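PDB 6YHH: beta-N-acetylglucosaminidase-like protein Glycoside hydrolase family 20 from Flavobacterium johnsoniae, which probably hydrolyses terminal N-acetylglucosamine units from chitin-derived oligosaccharides as a beta-N-acetylhexosaminidase. Local coordinates for residues V160-V163 with K164-D168; D324-P327 with K328-E331; T539-G543 with G544-Q548; K622-D625 with A626-L630. One frame throughout, in Å; residues are numbered along the deposited sequence. Where two conformers were deposited one is given.

Contact 1 (V160-V163 with K164-D168); sequences VDVV and KRNLD
Val160 O receives Lys164 N at 2.9 Å, the first of four consecutive i to i+4 bonds that run through this opening part of helix 160-172. Asp161, Val162 and Val163 pass their carbonyls in the same way to Arg165, Asn166 and Leu167, so the turn is regular alpha helix from its first residue.

Among the side chains, Asp161 and Arg165 run side by side on one flank. CG of Arg165 sits between its own backbone N and carbonyl carbon (chi1 62°), and the straight chain beyond carries the guanidinium back toward the start of the helix. There Arg165 NH2 lies 3.2 Å from Asp161 OD2, a salt bridge whose hydrogen bond is weak: the carboxylate meets the guanidinium at its edge, but the two planes are turned 61° apart. Val162 CA lies over one face of the Arg165 guanidinium, 3.8 Å above the plane and off toward its rim, while Val162 CG2 touches Arg165 NH1 at 3.7 Å. The stronger grip comes through NE, which is salt-bridged to Asp461. A leucine in place of Arg165 would probably leave both Asp161 and Asp461 without their positive mate. On another flank the extended Lys164 lies along Val160, CE against CG1 at 3.7 Å. Val163 CG1 and Leu167 CD1, 4.0 Å apart, form an apolar pair that also packs on Phe178 and on residues of helix 210-222.

That inward-facing pair belongs to a beta-alpha-beta crossover, strand 146-152, helix 160-172 and parallel strand 177-184, the repeating element of the TIM barrel that forms the catalytic domain.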
loop_
_atom_site.group_PDB
_atom_site.type_symbol
_atom_site.label_atom_id
_atom_site.label_comp_id
_atom_site.label_asym_id
_atom_site.label_seq_id
_atom_site.Cartn_x
_atom_site.Cartn_y
_atom_site.Cartn_z
ATOM N N VAL A 160 6.350 8.612 1.440
ATOM C CA VAL A 160 5.690 9.334 0.366
ATOM C C VAL A 160 4.378 8.714 0.000
ATOM O O VAL A 160 3.380 9.454 -0.223
ATOM C CB VAL A 160 6.629 9.441 -0.840
ATOM C CG1 VAL A 160 5.867 9.848 -2.075
ATOM C CG2 VAL A 160 7.792 10.345 -0.521
ATOM N N ASP A 161 4.285 7.370 -0.101
ATOM C CA ASP A 161 3.017 6.758 -0.516
ATOM C C ASP A 161 1.852 7.054 0.443
ATOM O O ASP A 161 0.695 7.188 0.028
ATOM C CB ASP A 161 3.128 5.243 -0.770
ATOM C CG ASP A 161 3.572 4.455 0.453
ATOM O OD1 ASP A 161 4.586 4.736 0.987
ATOM O OD2 ASP A 161 2.873 3.502 0.793
ATOM N N VAL A 162 2.166 7.082 1.741
ATOM C CA VAL A 162 1.133 7.378 2.732
ATOM C C VAL A 162 0.638 8.794 2.551
ATOM O O VAL A 162 -0.588 9.060 2.569
ATOM C CB VAL A 162 1.681 7.262 4.161
ATOM C CG1 VAL A 162 0.614 7.620 5.184
ATOM C CG2 VAL A 162 2.176 5.810 4.461
ATOM N N VAL A 163 1.558 9.732 2.335
ATOM C CA VAL A 163 1.207 11.146 2.205
ATOM C C VAL A 163 0.333 11.324 0.956
ATOM O O VAL A 163 -0.733 11.982 1.013
ATOM C CB VAL A 163 2.493 11.996 2.107
ATOM C CG1 VAL A 163 2.144 13.447 1.776
ATOM C CG2 VAL A 163 3.300 11.899 3.391
ATOM N N LYS A 164 0.741 10.732 -0.171
ATOM C CA LYS A 164 0.013 10.878 -1.407
ATOM C C LYS A 164 -1.420 10.348 -1.298
ATOM O O LYS A 164 -2.377 11.044 -1.679
ATOM C CB LYS A 164 0.724 10.236 -2.591
ATOM C CG LYS A 164 1.960 10.976 -3.061
ATOM C CD LYS A 164 2.602 10.277 -4.220
ATOM C CE LYS A 164 3.705 11.083 -4.828
ATOM N NZ LYS A 164 4.244 10.505 -6.125
ATOM N N ARG A 165 -1.607 9.137 -0.777
ATOM C CA ARG A 165 -2.974 8.620 -0.780
ATOM C C ARG A 165 -3.825 9.420 0.178
ATOM O O ARG A 165 -5.093 9.527 0.010
ATOM C CB ARG A 165 -3.067 7.141 -0.486
ATOM C CG ARG A 165 -2.576 6.669 0.871
ATOM C CD ARG A 165 -2.647 5.168 1.014
ATOM N NE ARG A 165 -2.259 4.696 2.324
ATOM C CZ ARG A 165 -1.077 4.142 2.643
ATOM N NH1 ARG A 165 -0.813 3.785 3.868
ATOM N NH2 ARG A 165 -0.142 3.970 1.699
ATOM N N ASN A 166 -3.249 9.883 1.272
ATOM C CA ASN A 166 -4.042 10.701 2.193
ATOM C C ASN A 166 -4.447 12.060 1.567
ATOM O O ASN A 166 -5.503 12.551 1.875
ATOM C CB ASN A 166 -3.331 10.800 3.532
ATOM C CG ASN A 166 -3.625 9.578 4.378
ATOM O OD1 ASN A 166 -2.916 8.500 4.311
ATOM N ND2 ASN A 166 -4.679 9.677 5.115
ATOM N N LEU A 167 -3.603 12.634 0.727
ATOM C CA LEU A 167 -3.979 13.818 -0.008
ATOM C C LEU A 167 -5.163 13.475 -0.906
ATOM O O LEU A 167 -6.124 14.272 -1.007
ATOM C CB LEU A 167 -2.789 14.337 -0.846
ATOM C CG LEU A 167 -1.755 15.031 0.014
ATOM C CD1 LEU A 167 -0.409 15.251 -0.746
ATOM C CD2 LEU A 167 -2.264 16.328 0.622
ATOM N N ASP A 168 -5.175 12.294 -1.559
ATOM C CA ASP A 168 -6.371 11.917 -2.343
ATOM C C ASP A 168 -7.604 11.818 -1.452
ATOM O O ASP A 168 -8.699 12.232 -1.880
ATOM C CB ASP A 168 -6.137 10.603 -3.079
ATOM C CG ASP A 168 -5.144 10.762 -4.245
ATOM O OD1 ASP A 168 -5.466 11.584 -5.143
ATOM O OD2 ASP A 168 -4.147 10.083 -4.266
#

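Contact 2 (D324-P327 with K328-E331); sequences DANP and KIQE
The flat carboxamide of Asn326 has the aliphatic arm of Ile329 over one face: CG1 of Ile329 stands 3.7 Å from CG of Asn326, and CD1 of Ile329 lies equally close to ND2. Asn326 is the N-cap of helix 327-335, just after helix 321-325 ends, so a single residue separates the two helices. Its CG is anti to the backbone N (chi1 -178°), which swings OD1 round to the first turn of the new helix. Ile329 N bonds Asn326 OD1 at 3.3 Å, coming from above the carbonyl plane on the same face as its own side chain. Lys328 N is closer to Asn326 OD1, 2.8 Å, but the bond is bent and weak. At the other end of the amide, ND2 donates to Ser249 O in a neighbouring loop, which fixes the amide's rotation. A leucine at Asn326 would probably leave the N-H groups of Lys328 and Ile329 without their cap and Ser249 O without its donor. Pro327 fills the first helical position, where its lack of an N-H costs no helical bond. Regular i to i+4 bonding takes over at once: Gln330 N reaches Asn326 O at 3.0 Å, and Glu331 N reaches Pro327 O at 2.9 Å.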
loop_
_atom_site.group_PDB
_atom_site.type_symbol
_atom_site.label_atom_id
_atom_site.label_comp_id
_atom_site.label_asym_id
_atom_site.label_seq_id
_atom_site.Cartn_x
_atom_site.Cartn_y
_atom_site.Cartn_z
ATOM N N ASP A 324 14.202 27.927 33.294
ATOM C CA ASP A 324 14.188 28.352 34.709
ATOM C C ASP A 324 15.570 28.181 35.346
ATOM O O ASP A 324 15.946 28.970 36.214
ATOM C CB ASP A 324 13.172 27.524 35.465
ATOM C CG ASP A 324 11.751 27.853 35.151
ATOM O OD1 ASP A 324 11.427 28.873 34.538
ATOM O OD2 ASP A 324 10.923 27.002 35.605
ATOM N N ALA A 325 16.297 27.147 34.971
ATOM C CA ALA A 325 17.560 26.793 35.626
ATOM C C ALA A 325 18.726 27.533 35.056
ATOM O O ALA A 325 19.757 27.512 35.652
ATOM C CB ALA A 325 17.808 25.322 35.440
ATOM N N ASN A 326 18.603 28.172 33.890
ATOM C CA ASN A 326 19.765 28.655 33.182
ATOM C C ASN A 326 19.946 30.124 33.546
ATOM O O ASN A 326 19.152 30.972 33.190
ATOM C CB ASN A 326 19.553 28.483 31.676
ATOM C CG ASN A 326 20.763 28.919 30.847
ATOM O OD1 ASN A 326 21.398 29.946 31.155
ATOM N ND2 ASN A 326 21.080 28.184 29.768
ATOM N N PRO A 327 21.009 30.444 34.300
ATOM C CA PRO A 327 21.240 31.833 34.697
ATOM C C PRO A 327 21.329 32.864 33.544
ATOM O O PRO A 327 20.852 33.975 33.691
ATOM C CB PRO A 327 22.607 31.712 35.409
ATOM C CG PRO A 327 22.711 30.341 35.828
ATOM C CD PRO A 327 22.081 29.551 34.749
ATOM N N LYS A 328 21.862 32.468 32.389
ATOM C CA LYS A 328 21.910 33.307 31.211
ATOM C C LYS A 328 20.565 33.628 30.650
ATOM O O LYS A 328 20.346 34.750 30.201
ATOM C CB LYS A 328 22.746 32.709 30.104
ATOM C CG LYS A 328 24.194 32.675 30.520
ATOM C CD LYS A 328 25.107 31.906 29.604
ATOM C CE LYS A 328 26.523 32.486 29.740
ATOM N NZ LYS A 328 27.512 31.466 29.387
ATOM N N ILE A 329 19.661 32.645 30.623
ATOM C CA ILE A 329 18.314 32.870 30.130
ATOM C C ILE A 329 17.599 33.770 31.137
ATOM O O ILE A 329 16.843 34.652 30.774
ATOM C CB ILE A 329 17.603 31.518 29.905
ATOM C CG1 ILE A 329 18.354 30.781 28.760
ATOM C CG2 ILE A 329 16.093 31.707 29.613
ATOM C CD1 ILE A 329 17.847 29.402 28.392
ATOM N N GLN A 330 17.842 33.560 32.439
ATOM C CA GLN A 330 17.249 34.474 33.435
ATOM C C GLN A 330 17.731 35.904 33.292
ATOM O O GLN A 330 16.899 36.824 33.404
ATOM C CB GLN A 330 17.463 33.921 34.845
ATOM C CG GLN A 330 16.801 32.569 35.103
ATOM C CD GLN A 330 15.348 32.536 34.686
ATOM O OE1 GLN A 330 14.937 31.717 33.838
ATOM N NE2 GLN A 330 14.544 33.454 35.245
ATOM N N GLU A 331 19.011 36.135 33.033
ATOM C CA GLU A 331 19.483 37.504 32.738
ATOM C C GLU A 331 18.850 38.089 31.510
ATOM O O GLU A 331 18.578 39.290 31.448
ATOM C CB GLU A 331 20.991 37.567 32.574
ATOM C CG GLU A 331 21.823 37.613 33.829
ATOM C CD GLU A 331 21.508 38.815 34.701
ATOM O OE1 GLU A 331 21.861 39.951 34.287
ATOM O OE2 GLU A 331 20.866 38.610 35.739
#

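Contact 3 (T539-G543 with G544-Q548); sequences TRNKG and GTEYQ
Arg540 and Tyr547 meet at about a right angle, guanidinium and ring planes 83° apart, with the phenol oxygen in the plane of the guanidinium at its edge. Arg540 NE gives Tyr547 OH a straight bond of 3.0 Å, and Arg540 NH2 adds a weak one at 3.3 Å. Both groups have further partners, Asp558 bridging to Arg540 NH2 and Asp659 to Tyr547 OH, so Arg540 and Tyr547, both buried, link the carboxylates of Asp558 and Asp659. The tyrosine ring turns its edge to Arg540 O and to Asn541 OD1, while Phe553 of the same chain and Phe59 of the second subunit also meet the ring.

The end of Asn541 turns to the other half of the loop. With CG anti to the backbone N (chi1 -175°), its OD1 accepts from Tyr547 N at 2.9 Å, from above the amide plane, and more weakly from Glu546 N, tying the returning chain to the outgoing one. Glu546 leans obliquely across Lys542: its OE1 takes Lys542 N at 2.9 Å, again from above the carboxylate plane.

Between these anchors the backbone reverses through Gly544 N to Asn541 O, 2.9 Å. Gly544, at positive phi and about 12 Å from the side chain of Glu317, the predicted proton donor, continues the bend. Asn541 to Gly544 form a type II beta turn, with Gly543 in the usual third place, in the loop between strand 532-534 and helix 556-559 that reaches the second subunit at Tyr547.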
loop_
_atom_site.group_PDB
_atom_site.type_symbol
_atom_site.label_atom_id
_atom_site.label_comp_id
_atom_site.label_asym_id
_atom_site.label_seq_id
_atom_site.Cartn_x
_atom_site.Cartn_y
_atom_site.Cartn_z
ATOM N N THR A 539 -4.072 6.098 27.810
ATOM C CA THR A 539 -4.027 4.891 28.539
ATOM C C THR A 539 -3.502 3.675 27.818
ATOM O O THR A 539 -3.262 2.608 28.429
ATOM C CB THR A 539 -5.421 4.581 29.132
ATOM O OG1 THR A 539 -6.387 4.330 28.083
ATOM C CG2 THR A 539 -5.898 5.747 29.957
ATOM N N ARG A 540 -3.346 3.725 26.509
ATOM C CA ARG A 540 -2.737 2.610 25.810
ATOM C C ARG A 540 -1.235 2.497 26.097
ATOM O O ARG A 540 -0.746 1.396 26.371
ATOM C CB ARG A 540 -2.976 2.661 24.282
ATOM C CG ARG A 540 -2.224 1.561 23.499
ATOM C CD ARG A 540 -2.768 1.271 22.095
ATOM N NE ARG A 540 -1.927 0.222 21.524
ATOM C CZ ARG A 540 -1.790 -0.091 20.245
ATOM N NH1 ARG A 540 -2.538 0.471 19.326
ATOM N NH2 ARG A 540 -1.003 -1.059 19.860
ATOM N N ASN A 541 -0.532 3.600 25.972
ATOM C CA ASN A 541 0.945 3.639 26.175
ATOM C C ASN A 541 1.163 4.371 27.479
ATOM O O ASN A 541 1.462 5.582 27.472
ATOM C CB ASN A 541 1.532 4.378 25.027
ATOM C CG ASN A 541 3.050 4.393 25.055
ATOM O OD1 ASN A 541 3.653 3.708 25.856
ATOM N ND2 ASN A 541 3.660 5.243 24.244
ATOM N N LYS A 542 0.985 3.682 28.587
ATOM C CA LYS A 542 0.962 4.369 29.868
ATOM C C LYS A 542 2.309 4.988 30.157
ATOM O O LYS A 542 3.336 4.324 30.110
ATOM C CB LYS A 542 0.561 3.420 30.975
ATOM C CG LYS A 542 -0.813 2.848 30.731
ATOM C CD LYS A 542 -1.218 1.792 31.746
ATOM C CE LYS A 542 -2.672 1.408 31.565
ATOM N NZ LYS A 542 -2.921 0.668 30.322
ATOM N N GLY A 543 2.304 6.274 30.467
ATOM C CA GLY A 543 3.545 6.982 30.748
ATOM C C GLY A 543 4.427 7.205 29.566
ATOM O O GLY A 543 5.592 7.707 29.733
ATOM N N GLY A 544 3.992 6.746 28.387
ATOM C CA GLY A 544 4.827 6.926 27.191
ATOM C C GLY A 544 5.938 5.930 27.041
ATOM O O GLY A 544 6.629 5.950 26.012
ATOM N N THR A 545 6.095 4.979 27.973
ATOM C CA THR A 545 7.219 4.070 28.032
ATOM C C THR A 545 6.856 2.626 27.695
ATOM O O THR A 545 7.752 1.765 27.657
ATOM C CB THR A 545 7.901 4.142 29.404
ATOM O OG1 THR A 545 6.937 3.778 30.392
ATOM C CG2 THR A 545 8.391 5.613 29.593
ATOM N N GLU A 546 5.585 2.317 27.495
ATOM C CA GLU A 546 5.193 0.965 27.141
ATOM C C GLU A 546 5.429 0.588 25.701
ATOM O O GLU A 546 5.563 -0.638 25.374
ATOM C CB GLU A 546 3.716 0.732 27.484
ATOM C CG GLU A 546 3.497 0.799 29.001
ATOM C CD GLU A 546 2.093 0.432 29.417
ATOM O OE1 GLU A 546 1.140 0.779 28.749
ATOM O OE2 GLU A 546 1.860 -0.290 30.456
ATOM N N TYR A 547 5.388 1.601 24.816
ATOM C CA TYR A 547 5.704 1.383 23.393
ATOM C C TYR A 547 6.755 2.424 23.010
ATOM O O TYR A 547 6.593 3.611 23.300
ATOM C CB TYR A 547 4.526 1.699 22.539
ATOM C CG TYR A 547 3.279 0.773 22.688
ATOM C CD1 TYR A 547 2.403 0.898 23.758
ATOM C CD2 TYR A 547 3.027 -0.207 21.782
ATOM C CE1 TYR A 547 1.293 0.093 23.892
ATOM C CE2 TYR A 547 1.918 -1.028 21.914
ATOM C CZ TYR A 547 1.047 -0.874 22.928
ATOM O OH TYR A 547 -0.140 -1.655 22.998
ATOM N N GLN A 548 7.765 1.970 22.300
ATOM C CA GLN A 548 8.705 2.825 21.677
ATOM C C GLN A 548 8.332 3.069 20.229
ATOM O O GLN A 548 7.466 2.434 19.675
ATOM C CB GLN A 548 10.103 2.161 21.703
ATOM C CG GLN A 548 10.727 2.273 23.105
ATOM C CD GLN A 548 9.998 1.486 24.148
ATOM O OE1 GLN A 548 9.803 0.257 24.010
ATOM N NE2 GLN A 548 9.469 2.176 25.122
#

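Contact 4 (K622-D625 with A626-L630); sequences KLSD and ASQEL
Leu623 O takes two hydrogen bonds from one residue, Ser627. Ser627 N gives Leu623 O the ordinary helical bond at 2.8 Å, and Ser627 OG adds one to Leu623 O at 2.7 Å. The two donors approach from opposite faces of the carbonyl plane. The serine reaches back because OG is anti to its own carbonyl carbon (chi1 -65°), which aims it at the preceding turn; in this way a buried hydroxyl is satisfied by the helix itself.

A second side-chain link joins Gln628 to Ser624. The extended glutamine lies back along the helix and its NE2 donates to Ser624 OG at 3.0 Å, with the hydroxyl nearly in the amide plane. The same NE2 also makes a weak bond to Ser624 O, whose main donor is Gln628 N at 2.9 Å. The amide is held chiefly by the hydroxyl, with weak help from the carbonyl of the same residue.

The remaining backbone bonds across the junction are regular helical ones, from Ala626 N to Lys622 O and from Glu629 N to Asp625 O, the latter long at 3.3 Å.

Of the charged groups, Asp625 lies side by side with Gln628, planes 72° apart, but its OD1 stays 4.0 Å from Gln628 NE2; its salt bridge is with Lys621, one turn earlier. Lys622 bonds to His657, and Glu629 to Ser638.

Packing places the turn within the C-terminal helices. In helix 617-634, Leu623, Ser627 and Leu630 lie on Trp596 and Phe593 of helix 583-607, while Ala626 and Glu629 rest against helix 642-650.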
loop_
_atom_site.group_PDB
_atom_site.type_symbol
_atom_site.label_atom_id
_atom_site.label_comp_id
_atom_site.label_asym_id
_atom_site.label_seq_id
_atom_site.Cartn_x
_atom_site.Cartn_y
_atom_site.Cartn_z
ATOM N N LYS A 622 -14.153 -13.757 29.372
ATOM C CA LYS A 622 -15.031 -12.935 30.175
ATOM C C LYS A 622 -16.358 -12.591 29.500
ATOM O O LYS A 622 -17.474 -12.668 30.107
ATOM C CB LYS A 622 -14.306 -11.690 30.677
ATOM C CG LYS A 622 -13.232 -11.974 31.697
ATOM C CD LYS A 622 -12.199 -10.854 31.886
ATOM C CE LYS A 622 -11.151 -11.398 32.895
ATOM N NZ LYS A 622 -10.138 -10.415 33.364
ATOM N N LEU A 623 -16.299 -12.264 28.201
ATOM C CA LEU A 623 -17.526 -11.989 27.462
ATOM C C LEU A 623 -18.402 -13.253 27.264
ATOM O O LEU A 623 -19.654 -13.186 27.376
ATOM C CB LEU A 623 -17.171 -11.368 26.081
ATOM C CG LEU A 623 -18.307 -10.960 25.239
ATOM C CD1 LEU A 623 -19.189 -9.939 25.941
ATOM C CD2 LEU A 623 -17.842 -10.464 23.845
ATOM N N SER A 624 -17.785 -14.403 26.980
ATOM C CA SER A 624 -18.456 -15.673 26.777
ATOM C C SER A 624 -19.106 -16.055 28.063
ATOM O O SER A 624 -20.287 -16.477 28.059
ATOM C CB SER A 624 -17.466 -16.764 26.345
ATOM O OG SER A 624 -18.198 -18.025 26.239
ATOM N N ASP A 625 -18.389 -15.909 29.149
ATOM C CA ASP A 625 -19.004 -16.260 30.489
ATOM C C ASP A 625 -20.219 -15.425 30.770
ATOM O O ASP A 625 -21.259 -15.968 31.190
ATOM C CB ASP A 625 -18.001 -16.141 31.634
ATOM C CG ASP A 625 -16.931 -17.208 31.626
ATOM O OD1 ASP A 625 -16.982 -18.229 30.932
ATOM O OD2 ASP A 625 -15.959 -17.025 32.346
ATOM N N ALA A 626 -20.133 -14.106 30.596
ATOM C CA ALA A 626 -21.279 -13.226 30.786
ATOM C C ALA A 626 -22.420 -13.606 29.834
ATOM O O ALA A 626 -23.607 -13.612 30.244
ATOM C CB ALA A 626 -20.887 -11.777 30.654
ATOM N N SER A 627 -22.084 -13.892 28.571
ATOM C CA SER A 627 -23.084 -14.257 27.548
ATOM C C SER A 627 -23.866 -15.512 27.976
ATOM O O SER A 627 -25.108 -15.530 27.879
ATOM C CB SER A 627 -22.414 -14.444 26.204
ATOM O OG SER A 627 -21.851 -13.222 25.728
ATOM N N GLN A 628 -23.141 -16.514 28.453
ATOM C CA GLN A 628 -23.780 -17.775 28.870
ATOM C C GLN A 628 -24.794 -17.503 29.971
ATOM O O GLN A 628 -25.901 -18.078 29.976
ATOM C CB GLN A 628 -22.725 -18.816 29.350
ATOM C CG GLN A 628 -21.884 -19.419 28.231
ATOM C CD GLN A 628 -20.610 -20.209 28.696
ATOM O OE1 GLN A 628 -20.717 -21.220 29.328
ATOM N NE2 GLN A 628 -19.447 -19.810 28.233
ATOM N N GLU A 629 -24.422 -16.692 30.921
ATOM C CA GLU A 629 -25.316 -16.439 32.085
ATOM C C GLU A 629 -26.513 -15.541 31.694
ATOM O O GLU A 629 -27.727 -15.778 32.080
ATOM C CB GLU A 629 -24.549 -15.890 33.278
ATOM C CG GLU A 629 -25.364 -15.841 34.591
ATOM C CD GLU A 629 -25.673 -17.253 35.095
ATOM O OE1 GLU A 629 -24.796 -18.133 34.999
ATOM O OE2 GLU A 629 -26.804 -17.458 35.598
ATOM N N LEU A 630 -26.241 -14.512 30.886
ATOM C CA LEU A 630 -27.280 -13.651 30.439
ATOM C C LEU A 630 -28.291 -14.373 29.541
ATOM O O LEU A 630 -29.482 -13.972 29.514
ATOM C CB LEU A 630 -26.727 -12.426 29.717
ATOM C CG LEU A 630 -25.999 -11.483 30.689
ATOM C CD1 LEU A 630 -25.172 -10.411 29.973
ATOM C CD2 LEU A 630 -26.954 -10.782 31.625
#

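In the fold
The four contacts follow one another along the chain without touching. Contacts 1 and 2 both fall in the family 20 catalytic domain, yet their centres are 44 Å apart: one on helix 160-172 of the barrel, the other at the helix 321-325 to 327-335 junction, 40 Å from the centre of the chain. Contact 3 belongs to the loop between strand 532-534 and helix 556-559. Its centre is 28 Å from that of contact 1 and 33 Å from that of contact 2. Contact 4, on helix 617-634, is 61 Å from contact 2, the widest separation between centres. The four are thus separate local arrangements spread from the barrel to the C-terminal helices.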